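Local coordinates for protein endoglucanase (Fervidobacterium pennivorans DSM 9078, PDB 6KDD) that probably hydrolyses beta-glucosidic bonds in cellulose-like glucans, as a TIM-barrel glycoside hydrolase of family 5, at residues A[12-20]-A[194-202]. Numbering follows the deposited sequence.
Sequences SALEYNKII and NDKRIIVSF
Helix 13-20 covers the N-terminal end of this TIM barrel, where Ala-13, Asn-17 and Ile-20 meet Ile-199 at the start of the sixth strand. The helix crosses strand 198-202 at -54°, their axes 8.7 Å apart at the closest, and no hydrogen bond joins the two segments. Ile-199 carries the inner part. With its CG1 anti to the carbonyl carbon (chi1 -64°) and the chain extended beyond, Ile-199 CD1 runs out to the helix and meets Ile-20 CD1 tip to tip at 4.0 Å. The other branch, Ile-199 CG2, lies 3.7 Å from Asn-17 OD1. That amide is buried, yet both its ends are satisfied: OD1 bonds Ser-289 OG and ND2 bonds Ile-256 O, tying the helix to the seventh and eighth strands. Farther out, the methyl CB of Ala-13 rests 3.5 Å from Lys-196 O. Arg-197, bent at chi2, folds its guanidinium back, where NH1 donates to Lys-196 O at 3.2 Å from above the carbonyl plane. Tyr-16 CE2 sits over one face of this group, toward its rim and 3.8 Å from Arg-197 NE, with ring and guanidinium planes inclined by 42°; Ser-12 CB approaches Arg-197 NH1 to 3.5 Å. The Tyr-16 hydroxyl bonds Glu-135, just before the fourth strand, while Asp-195 OD1 accepts from Arg-197 N in an Asx turn that shapes the lead-in to the strand. The whole is a short N-terminal helix lying across the N-terminal ends of the strands of a (beta/alpha)8 barrel.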
ATOM      1  N   SER A  12     -18.868  -5.929  -9.058  1.00 47.75           N
ATOM      2  CA  SER A  12     -19.026  -5.475  -7.673  1.00 45.94           C
ATOM      3  C   SER A  12     -17.659  -5.192  -7.040  1.00 45.99           C
ATOM      4  O   SER A  12     -17.568  -4.305  -6.190  1.00 48.90           O
ATOM      5  CB  SER A  12     -19.803  -6.466  -6.859  1.00 56.69           C
ATOM      6  OG  SER A  12     -20.223  -5.873  -5.635  1.00 62.65           O
ATOM      7  N   ALA A  13     -16.613  -5.940  -7.442  1.00 39.76           N
ATOM      8  CA  ALA A  13     -15.246  -5.620  -7.035  1.00 38.36           C
ATOM      9  C   ALA A  13     -14.919  -4.175  -7.436  1.00 40.09           C
ATOM     10  O   ALA A  13     -14.265  -3.423  -6.694  1.00 34.41           O
ATOM     11  CB  ALA A  13     -14.269  -6.613  -7.605  1.00 29.65           C
ATOM     12  N   LEU A  14     -15.463  -3.749  -8.584  1.00 36.93           N
ATOM     13  CA  LEU A  14     -15.179  -2.422  -9.105  1.00 41.03           C
ATOM     14  C   LEU A  14     -15.832  -1.386  -8.199  1.00 39.39           C
ATOM     15  O   LEU A  14     -15.320  -0.278  -8.067  1.00 36.27           O
ATOM     16  CB  LEU A  14     -15.690  -2.300 -10.544  1.00 42.10           C
ATOM     17  CG  LEU A  14     -14.656  -2.518 -11.662  1.00 49.51           C
ATOM     18  CD1 LEU A  14     -14.120  -3.945 -11.683  1.00 50.47           C
ATOM     19  CD2 LEU A  14     -15.268  -2.179 -13.017  1.00 53.41           C
ATOM     20  N   GLU A  15     -16.984  -1.748  -7.614  1.00 35.90           N
ATOM     21  CA  GLU A  15     -17.688  -0.803  -6.768  1.00 36.13           C
ATOM     22  C   GLU A  15     -16.926  -0.632  -5.443  1.00 32.61           C
ATOM     23  O   GLU A  15     -16.884   0.476  -4.904  1.00 32.77           O
ATOM     24  CB  GLU A  15     -19.177  -1.170  -6.667  1.00 42.77           C
ATOM     25  CG  GLU A  15     -19.942  -0.859  -7.954  1.00 43.01           C
ATOM     26  CD  GLU A  15     -20.230   0.633  -8.110  1.00 46.78           C
ATOM     27  OE1 GLU A  15     -20.951   1.189  -7.248  1.00 52.88           O
ATOM     28  OE2 GLU A  15     -19.721   1.261  -9.069  1.00 46.57           O
ATOM     29  N   TYR A  16     -16.295  -1.717  -4.968  1.00 28.50           N
ATOM     30  CA  TYR A  16     -15.435  -1.702  -3.785  1.00 34.24           C
ATOM     31  C   TYR A  16     -14.175  -0.847  -4.005  1.00 35.05           C
ATOM     32  O   TYR A  16     -13.791  -0.045  -3.144  1.00 33.69           O
ATOM     33  CB  TYR A  16     -15.067  -3.125  -3.350  1.00 34.30           C
ATOM     34  CG  TYR A  16     -16.170  -3.811  -2.586  1.00 38.75           C
ATOM     35  CD1 TYR A  16     -16.410  -3.513  -1.252  1.00 37.16           C
ATOM     36  CD2 TYR A  16     -17.031  -4.693  -3.228  1.00 43.29           C
ATOM     37  CE1 TYR A  16     -17.460  -4.101  -0.562  1.00 41.18           C
ATOM     38  CE2 TYR A  16     -18.080  -5.299  -2.551  1.00 46.64           C
ATOM     39  CZ  TYR A  16     -18.302  -4.989  -1.220  1.00 47.88           C
ATOM     40  OH  TYR A  16     -19.334  -5.585  -0.559  1.00 54.07           O
ATOM     41  N   ASN A  17     -13.569  -0.983  -5.197  1.00 30.90           N
ATOM     42  CA  ASN A  17     -12.377  -0.229  -5.532  1.00 27.96           C
ATOM     43  C   ASN A  17     -12.713   1.244  -5.422  1.00 31.64           C
ATOM     44  O   ASN A  17     -11.895   2.058  -4.987  1.00 29.34           O
ATOM     45  CB  ASN A  17     -11.902  -0.508  -6.959  1.00 32.13           C
ATOM     46  CG  ASN A  17     -10.463  -0.092  -7.169  1.00 32.55           C
ATOM     47  OD1 ASN A  17      -9.647  -0.236  -6.255  1.00 29.72           O
ATOM     48  ND2 ASN A  17     -10.140   0.381  -8.368  1.00 31.39           N
ATOM     49  N   LYS A  18     -13.928   1.589  -5.847  1.00 27.67           N
ATOM     50  CA  LYS A  18     -14.364   2.972  -5.737  1.00 29.41           C
ATOM     51  C   LYS A  18     -14.439   3.453  -4.285  1.00 28.37           C
ATOM     52  O   LYS A  18     -14.413   4.662  -4.076  1.00 23.67           O
ATOM     53  CB  LYS A  18     -15.713   3.187  -6.429  1.00 36.79           C
ATOM     54  CG  LYS A  18     -15.611   3.284  -7.945  1.00 41.88           C
ATOM     55  CD  LYS A  18     -16.960   3.187  -8.651  1.00 47.22           C
ATOM     56  CE  LYS A  18     -16.788   2.845 -10.118  1.00 50.77           C
ATOM     57  NZ  LYS A  18     -17.797   3.539 -10.951  1.00 56.02           N
ATOM     58  N   ILE A  19     -14.568   2.565  -3.281  1.00 28.07           N
ATOM     59  CA  ILE A  19     -14.587   3.132  -1.937  1.00 26.47           C
ATOM     60  C   ILE A  19     -13.167   3.231  -1.366  1.00 26.71           C
ATOM     61  O   ILE A  19     -12.992   3.795  -0.295  1.00 23.73           O
ATOM     62  CB  ILE A  19     -15.576   2.471  -0.955  1.00 27.64           C
ATOM     63  CG1 ILE A  19     -15.155   1.044  -0.584  1.00 27.13           C
ATOM     64  CG2 ILE A  19     -17.031   2.584  -1.455  1.00 27.36           C
ATOM     65  CD1 ILE A  19     -15.707   0.592   0.741  1.00 25.61           C
ATOM     66  N   ILE A  20     -12.155   2.692  -2.059  1.00 23.95           N
ATOM     67  CA  ILE A  20     -10.788   3.109  -1.773  1.00 23.37           C
ATOM     68  C   ILE A  20     -10.629   4.563  -2.183  1.00 26.28           C
ATOM     69  O   ILE A  20     -10.175   5.391  -1.384  1.00 21.85           O
ATOM     70  CB  ILE A  20      -9.781   2.196  -2.478  1.00 21.36           C
ATOM     71  CG1 ILE A  20     -10.009   0.758  -2.012  1.00 23.51           C
ATOM     72  CG2 ILE A  20      -8.360   2.651  -2.191  1.00 22.45           C
ATOM     73  CD1 ILE A  20      -9.258  -0.300  -2.773  1.00 21.55           C
ATOM     74  N   ASN A 194      -9.654 -17.437  -9.531  1.00 44.22           N
ATOM     75  CA  ASN A 194     -11.033 -17.113  -9.827  1.00 48.45           C
ATOM     76  C   ASN A 194     -11.700 -16.690  -8.521  1.00 51.69           C
ATOM     77  O   ASN A 194     -12.173 -17.537  -7.767  1.00 49.69           O
ATOM     78  CB  ASN A 194     -11.769 -18.291 -10.474  1.00 54.80           C
ATOM     79  CG  ASN A 194     -13.034 -17.840 -11.165  1.00 58.07           C
ATOM     80  OD1 ASN A 194     -13.840 -17.121 -10.586  1.00 63.22           O
ATOM     81  ND2 ASN A 194     -13.207 -18.238 -12.414  1.00 68.82           N
ATOM     82  N   ASP A 195     -11.703 -15.374  -8.265  1.00 46.62           N
ATOM     83  CA  ASP A 195     -12.270 -14.801  -7.056  1.00 38.97           C
ATOM     84  C   ASP A 195     -12.848 -13.447  -7.446  1.00 37.74           C
ATOM     85  O   ASP A 195     -12.181 -12.634  -8.082  1.00 37.70           O
ATOM     86  CB  ASP A 195     -11.254 -14.873  -5.901  1.00 41.61           C
ATOM     87  CG  ASP A 195     -11.725 -14.366  -4.537  1.00 36.39           C
ATOM     88  OD1 ASP A 195     -12.305 -13.256  -4.487  1.00 39.92           O
ATOM     89  OD2 ASP A 195     -11.545 -15.102  -3.547  1.00 37.24           O
ATOM     90  N   LYS A 196     -14.106 -13.201  -7.095  1.00 37.77           N
ATOM     91  CA  LYS A 196     -14.716 -11.965  -7.548  1.00 42.41           C
ATOM     92  C   LYS A 196     -14.531 -10.857  -6.508  1.00 36.49           C
ATOM     93  O   LYS A 196     -15.161  -9.807  -6.609  1.00 39.93           O
ATOM     94  CB  LYS A 196     -16.173 -12.208  -7.964  1.00 47.98           C
ATOM     95  CG  LYS A 196     -16.362 -13.356  -8.949  1.00 53.00           C
ATOM     96  CD  LYS A 196     -15.531 -13.212 -10.217  1.00 59.06           C
ATOM     97  CE  LYS A 196     -15.338 -14.511 -10.977  1.00 67.64           C
ATOM     98  NZ  LYS A 196     -16.622 -15.216 -11.222  1.00 67.86           N
ATOM     99  N   ARG A 197     -13.699 -11.105  -5.496  1.00 35.11           N
ATOM    100  CA  ARG A 197     -13.547 -10.112  -4.438  1.00 35.62           C
ATOM    101  C   ARG A 197     -12.069  -9.826  -4.206  1.00 33.92           C
ATOM    102  O   ARG A 197     -11.623  -9.751  -3.058  1.00 27.91           O
ATOM    103  CB  ARG A 197     -14.224 -10.575  -3.148  1.00 34.11           C
ATOM    104  CG  ARG A 197     -15.742 -10.479  -3.201  1.00 38.33           C
ATOM    105  CD  ARG A 197     -16.193  -9.046  -3.036  1.00 42.29           C
ATOM    106  NE  ARG A 197     -17.637  -9.022  -2.953  1.00 51.14           N
ATOM    107  CZ  ARG A 197     -18.435  -8.989  -4.011  1.00 63.43           C
ATOM    108  NH1 ARG A 197     -17.930  -8.954  -5.235  1.00 68.54           N
ATOM    109  NH2 ARG A 197     -19.745  -8.982  -3.839  1.00 71.84           N
ATOM    110  N   ILE A 198     -11.337  -9.664  -5.316  1.00 35.91           N
ATOM    111  CA  ILE A 198      -9.934  -9.285  -5.242  1.00 35.00           C
ATOM    112  C   ILE A 198      -9.718  -7.993  -6.027  1.00 32.30           C
ATOM    113  O   ILE A 198     -10.461  -7.647  -6.965  1.00 30.25           O
ATOM    114  CB  ILE A 198      -8.933 -10.396  -5.644  1.00 35.87           C
ATOM    115  CG1 ILE A 198      -9.160 -10.897  -7.072  1.00 38.75           C
ATOM    116  CG2 ILE A 198      -8.864 -11.534  -4.629  1.00 36.55           C
ATOM    117  CD1 ILE A 198      -8.023 -11.754  -7.613  1.00 39.16           C
ATOM    118  N   ILE A 199      -8.670  -7.268  -5.598  1.00 30.58           N
ATOM    119  CA  ILE A 199      -8.210  -6.066  -6.268  1.00 29.05           C
ATOM    120  C   ILE A 199      -6.701  -6.222  -6.429  1.00 27.35           C
ATOM    121  O   ILE A 199      -6.001  -6.673  -5.536  1.00 28.30           O
ATOM    122  CB  ILE A 199      -8.632  -4.765  -5.532  1.00 31.29           C
ATOM    123  CG1 ILE A 199     -10.157  -4.601  -5.514  1.00 32.12           C
ATOM    124  CG2 ILE A 199      -7.976  -3.524  -6.137  1.00 25.22           C
ATOM    125  CD1 ILE A 199     -10.676  -3.520  -4.580  1.00 29.68           C
ATOM    126  N   VAL A 200      -6.213  -5.929  -7.630  1.00 27.37           N
ATOM    127  CA  VAL A 200      -4.788  -6.093  -7.883  1.00 26.63           C
ATOM    128  C   VAL A 200      -4.128  -4.740  -7.609  1.00 23.73           C
ATOM    129  O   VAL A 200      -4.683  -3.695  -7.955  1.00 22.92           O
ATOM    130  CB  VAL A 200      -4.551  -6.562  -9.334  1.00 26.62           C
ATOM    131  CG1 VAL A 200      -3.076  -6.533  -9.682  1.00 25.85           C
ATOM    132  CG2 VAL A 200      -5.094  -7.985  -9.501  1.00 30.72           C
ATOM    133  N   SER A 201      -2.917  -4.763  -7.039  1.00 25.34           N
ATOM    134  CA  SER A 201      -2.276  -3.489  -6.713  1.00 23.89           C
ATOM    135  C   SER A 201      -0.893  -3.364  -7.359  1.00 22.40           C
ATOM    136  O   SER A 201      -0.124  -4.323  -7.374  1.00 24.24           O
ATOM    137  CB  SER A 201      -2.084  -3.396  -5.203  1.00 27.33           C
ATOM    138  OG  SER A 201      -1.689  -2.066  -4.867  1.00 27.76           O
ATOM    139  N   PHE A 202      -0.545  -2.155  -7.822  1.00 20.93           N
ATOM    140  CA  PHE A 202       0.841  -1.852  -8.176  1.00 25.40           C
ATOM    141  C   PHE A 202       1.278  -0.600  -7.413  1.00 24.06           C
ATOM    142  O   PHE A 202       0.432   0.210  -7.020  1.00 23.35           O
ATOM    143  CB  PHE A 202       1.088  -1.683  -9.694  1.00 20.73           C
ATOM    144  CG  PHE A 202       0.618  -0.421 -10.367  1.00 23.00           C
ATOM    145  CD1 PHE A 202      -0.737  -0.197 -10.576  1.00 22.12           C
ATOM    146  CD2 PHE A 202       1.528   0.542 -10.825  1.00 23.37           C
ATOM    147  CE1 PHE A 202      -1.197   0.980 -11.154  1.00 22.70           C
ATOM    148  CE2 PHE A 202       1.074   1.701 -11.443  1.00 24.76           C
ATOM    149  CZ  PHE A 202      -0.291   1.937 -11.579  1.00 25.85           C
TER